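Local structure of Tat pathway signal sequence domain protein (Parabacteroides merdae, 4Q9A) at residues 145-150 with 182-187. The protein is probably a lipase or acylhydrolase of the GDSL-like family, cleaving ester bonds in a substrate that is not known. Residues are numbered along the deposited sequence; the frame is centred on the assembly and turned at random.
Sequences LCEPFT and TIFVPF
Leu145 pairs with Phe184 and Cys146 with Val185 where strand 142-146 runs parallel to 183-185, an outermost strand of the five-stranded parallel sheet of this SGNH-hydrolase fold. Three backbone bonds fix the register: Leu145 N to Ile183 O (2.8 Å), Val185 N to Leu145 O (3.1 Å) and Glu147 N to Val185 O (2.8 Å). Thr182 OG1 also donates to Ile183 O from well above the carbonyl plane, on the face opposite Leu145 N.

The Phe184 side chain follows the neighbouring backbone. With CG anti to the backbone N (chi1 -171°), CB and CG each skirt Leu145 O, CD1 draws closer to that oxygen, CE1 comes to the backbone of Glu147, CE2 approaches Glu147 CB, and CZ ends 3.5 Å from that CB and 3.7 Å from Glu147 CG. Replacing this phenylalanine with an alanine would probably open a gap beside Glu147 CB and CG and leave that side chain less firmly packed.

The extended Glu147 chain carries OE1 past Pro186 CA (3.3 Å) to accept a hydrogen bond from Gln188 N in helix 187-194. On the sheet face bearing Cys146 and Val185, Phe187 packs obliquely against Phe149, their planes 83° apart, and its CE2 lies 3.5 Å from Cys146 CB.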
ATOM      1  N   LEU A 145      15.662  13.578  -3.063  1.00 44.43           N
ATOM      2  CA  LEU A 145      15.130  14.380  -4.159  1.00 44.07           C
ATOM      3  C   LEU A 145      14.661  13.429  -5.255  1.00 50.67           C
ATOM      4  O   LEU A 145      15.435  12.583  -5.701  1.00 52.09           O
ATOM      5  CB  LEU A 145      16.165  15.394  -4.665  1.00 43.98           C
ATOM      6  CG  LEU A 145      15.622  16.484  -5.590  1.00 47.63           C
ATOM      7  CD1 LEU A 145      14.669  17.432  -4.861  1.00 46.24           C
ATOM      8  CD2 LEU A 145      16.742  17.239  -6.242  1.00 50.69           C
ATOM      9  N   CYS A 146      13.378  13.529  -5.638  1.00 47.68           N
ATOM     10  CA  CYS A 146      12.734  12.664  -6.630  1.00 48.44           C
ATOM     11  C   CYS A 146      12.701  13.307  -8.019  1.00 52.38           C
ATOM     12  O   CYS A 146      12.521  14.532  -8.149  1.00 52.79           O
ATOM     13  CB  CYS A 146      11.325  12.309  -6.172  1.00 49.03           C
ATOM     14  SG  CYS A 146      11.248  11.452  -4.580  1.00 52.79           S
ATOM     15  N   GLU A 147      12.836  12.466  -9.053  1.00 48.02           N
ATOM     16  CA  GLU A 147      12.809  12.907 -10.446  1.00 48.49           C
ATOM     17  C   GLU A 147      11.364  13.220 -10.887  1.00 52.18           C
ATOM     18  O   GLU A 147      10.519  12.307 -10.856  1.00 50.70           O
ATOM     19  CB  GLU A 147      13.441  11.837 -11.385  1.00 50.08           C
ATOM     20  CG  GLU A 147      13.663  12.308 -12.814  1.00 55.69           C
ATOM     21  CD  GLU A 147      14.263  11.302 -13.778  1.00 74.75           C
ATOM     22  OE1 GLU A 147      13.981  10.089 -13.640  1.00 58.28           O
ATOM     23  OE2 GLU A 147      14.994  11.736 -14.698  1.00 72.12           O
ATOM     24  N   PRO A 148      11.071  14.472 -11.348  1.00 48.94           N
ATOM     25  CA  PRO A 148       9.732  14.751 -11.921  1.00 48.56           C
ATOM     26  C   PRO A 148       9.566  13.924 -13.212  1.00 55.80           C
ATOM     27  O   PRO A 148      10.572  13.663 -13.890  1.00 57.63           O
ATOM     28  CB  PRO A 148       9.750  16.257 -12.165  1.00 50.44           C
ATOM     29  CG  PRO A 148      11.179  16.607 -12.294  1.00 55.79           C
ATOM     30  CD  PRO A 148      11.977  15.629 -11.495  1.00 50.66           C
ATOM     31  N   PHE A 149       8.346  13.436 -13.515  1.00 52.40           N
ATOM     32  CA  PHE A 149       8.139  12.503 -14.630  1.00 53.21           C
ATOM     33  C   PHE A 149       6.815  12.670 -15.373  1.00 58.02           C
ATOM     34  O   PHE A 149       5.895  13.320 -14.875  1.00 58.55           O
ATOM     35  CB  PHE A 149       8.171  11.054 -14.066  1.00 54.77           C
ATOM     36  CG  PHE A 149       7.125  10.819 -12.986  1.00 55.37           C
ATOM     37  CD1 PHE A 149       5.830  10.431 -13.318  1.00 58.51           C
ATOM     38  CD2 PHE A 149       7.414  11.064 -11.647  1.00 56.09           C
ATOM     39  CE1 PHE A 149       4.846  10.301 -12.332  1.00 58.74           C
ATOM     40  CE2 PHE A 149       6.436  10.918 -10.663  1.00 58.05           C
ATOM     41  CZ  PHE A 149       5.157  10.534 -11.012  1.00 56.62           C
ATOM     42  N   THR A 150       6.683  11.951 -16.509  1.00 54.54           N
ATOM     43  CA  THR A 150       5.477  11.860 -17.344  1.00 54.07           C
ATOM     44  C   THR A 150       5.415  10.535 -18.106  1.00 58.69           C
ATOM     45  O   THR A 150       6.449   9.987 -18.511  1.00 59.18           O
ATOM     46  CB  THR A 150       5.375  12.990 -18.390  1.00 55.42           C
ATOM     47  OG1 THR A 150       6.496  12.904 -19.277  1.00 56.45           O
ATOM     48  CG2 THR A 150       5.217  14.388 -17.783  1.00 51.32           C
ATOM     49  N   THR A 182      22.474  14.593  -2.453  1.00 51.86           N
ATOM     50  CA  THR A 182      21.271  13.954  -1.918  1.00 50.84           C
ATOM     51  C   THR A 182      21.039  12.589  -2.584  1.00 52.27           C
ATOM     52  O   THR A 182      21.770  12.208  -3.506  1.00 51.92           O
ATOM     53  CB  THR A 182      20.041  14.859  -2.152  1.00 61.44           C
ATOM     54  OG1 THR A 182      19.688  14.826  -3.533  1.00 63.99           O
ATOM     55  CG2 THR A 182      20.265  16.286  -1.712  1.00 60.75           C
ATOM     56  N   ILE A 183      19.995  11.879  -2.132  1.00 46.15           N
ATOM     57  CA  ILE A 183      19.570  10.634  -2.776  1.00 45.59           C
ATOM     58  C   ILE A 183      18.654  11.073  -3.938  1.00 49.94           C
ATOM     59  O   ILE A 183      17.918  12.070  -3.805  1.00 48.44           O
ATOM     60  CB  ILE A 183      18.899   9.610  -1.799  1.00 46.26           C
ATOM     61  CG1 ILE A 183      19.878   9.177  -0.662  1.00 46.09           C
ATOM     62  CG2 ILE A 183      18.257   8.415  -2.544  1.00 43.51           C
ATOM     63  CD1 ILE A 183      20.604   7.875  -0.817  1.00 46.86           C
ATOM     64  N   PHE A 184      18.744  10.366  -5.079  1.00 45.99           N
ATOM     65  CA  PHE A 184      17.948  10.699  -6.241  1.00 45.05           C
ATOM     66  C   PHE A 184      17.080   9.489  -6.686  1.00 49.73           C
ATOM     67  O   PHE A 184      17.603   8.404  -6.974  1.00 50.48           O
ATOM     68  CB  PHE A 184      18.858  11.221  -7.360  1.00 47.07           C
ATOM     69  CG  PHE A 184      18.102  11.800  -8.528  1.00 48.62           C
ATOM     70  CD1 PHE A 184      17.401  12.999  -8.403  1.00 51.46           C
ATOM     71  CD2 PHE A 184      18.067  11.137  -9.749  1.00 51.61           C
ATOM     72  CE1 PHE A 184      16.676  13.524  -9.485  1.00 53.02           C
ATOM     73  CE2 PHE A 184      17.345  11.660 -10.829  1.00 54.96           C
ATOM     74  CZ  PHE A 184      16.667  12.859 -10.695  1.00 52.95           C
ATOM     75  N   VAL A 185      15.748   9.666  -6.698  1.00 44.85           N
ATOM     76  CA  VAL A 185      14.847   8.588  -7.129  1.00 43.87           C
ATOM     77  C   VAL A 185      14.535   8.842  -8.627  1.00 47.84           C
ATOM     78  O   VAL A 185      13.919   9.862  -8.956  1.00 46.02           O
ATOM     79  CB  VAL A 185      13.568   8.404  -6.253  1.00 46.19           C
ATOM     80  CG1 VAL A 185      12.954   7.032  -6.503  1.00 46.14           C
ATOM     81  CG2 VAL A 185      13.864   8.575  -4.767  1.00 44.80           C
ATOM     82  N   PRO A 186      15.033   7.978  -9.553  1.00 46.77           N
ATOM     83  CA  PRO A 186      14.832   8.239 -10.992  1.00 47.34           C
ATOM     84  C   PRO A 186      13.525   7.652 -11.527  1.00 51.09           C
ATOM     85  O   PRO A 186      13.532   6.678 -12.300  1.00 52.32           O
ATOM     86  CB  PRO A 186      16.061   7.585 -11.630  1.00 49.76           C
ATOM     87  CG  PRO A 186      16.432   6.474 -10.686  1.00 53.68           C
ATOM     88  CD  PRO A 186      15.819   6.742  -9.344  1.00 48.61           C
ATOM     89  N   PHE A 187      12.405   8.268 -11.128  1.00 45.99           N
ATOM     90  CA  PHE A 187      11.057   7.826 -11.477  1.00 45.74           C
ATOM     91  C   PHE A 187      10.836   7.647 -12.980  1.00 51.89           C
ATOM     92  O   PHE A 187      10.208   6.665 -13.359  1.00 54.25           O
ATOM     93  CB  PHE A 187      10.009   8.777 -10.909  1.00 47.02           C
ATOM     94  CG  PHE A 187       9.794   8.702  -9.413  1.00 48.42           C
ATOM     95  CD1 PHE A 187       9.824   7.481  -8.747  1.00 52.02           C
ATOM     96  CD2 PHE A 187       9.453   9.833  -8.689  1.00 51.17           C
ATOM     97  CE1 PHE A 187       9.562   7.401  -7.380  1.00 52.78           C
ATOM     98  CE2 PHE A 187       9.202   9.754  -7.317  1.00 53.95           C
ATOM     99  CZ  PHE A 187       9.251   8.537  -6.672  1.00 52.11           C
TER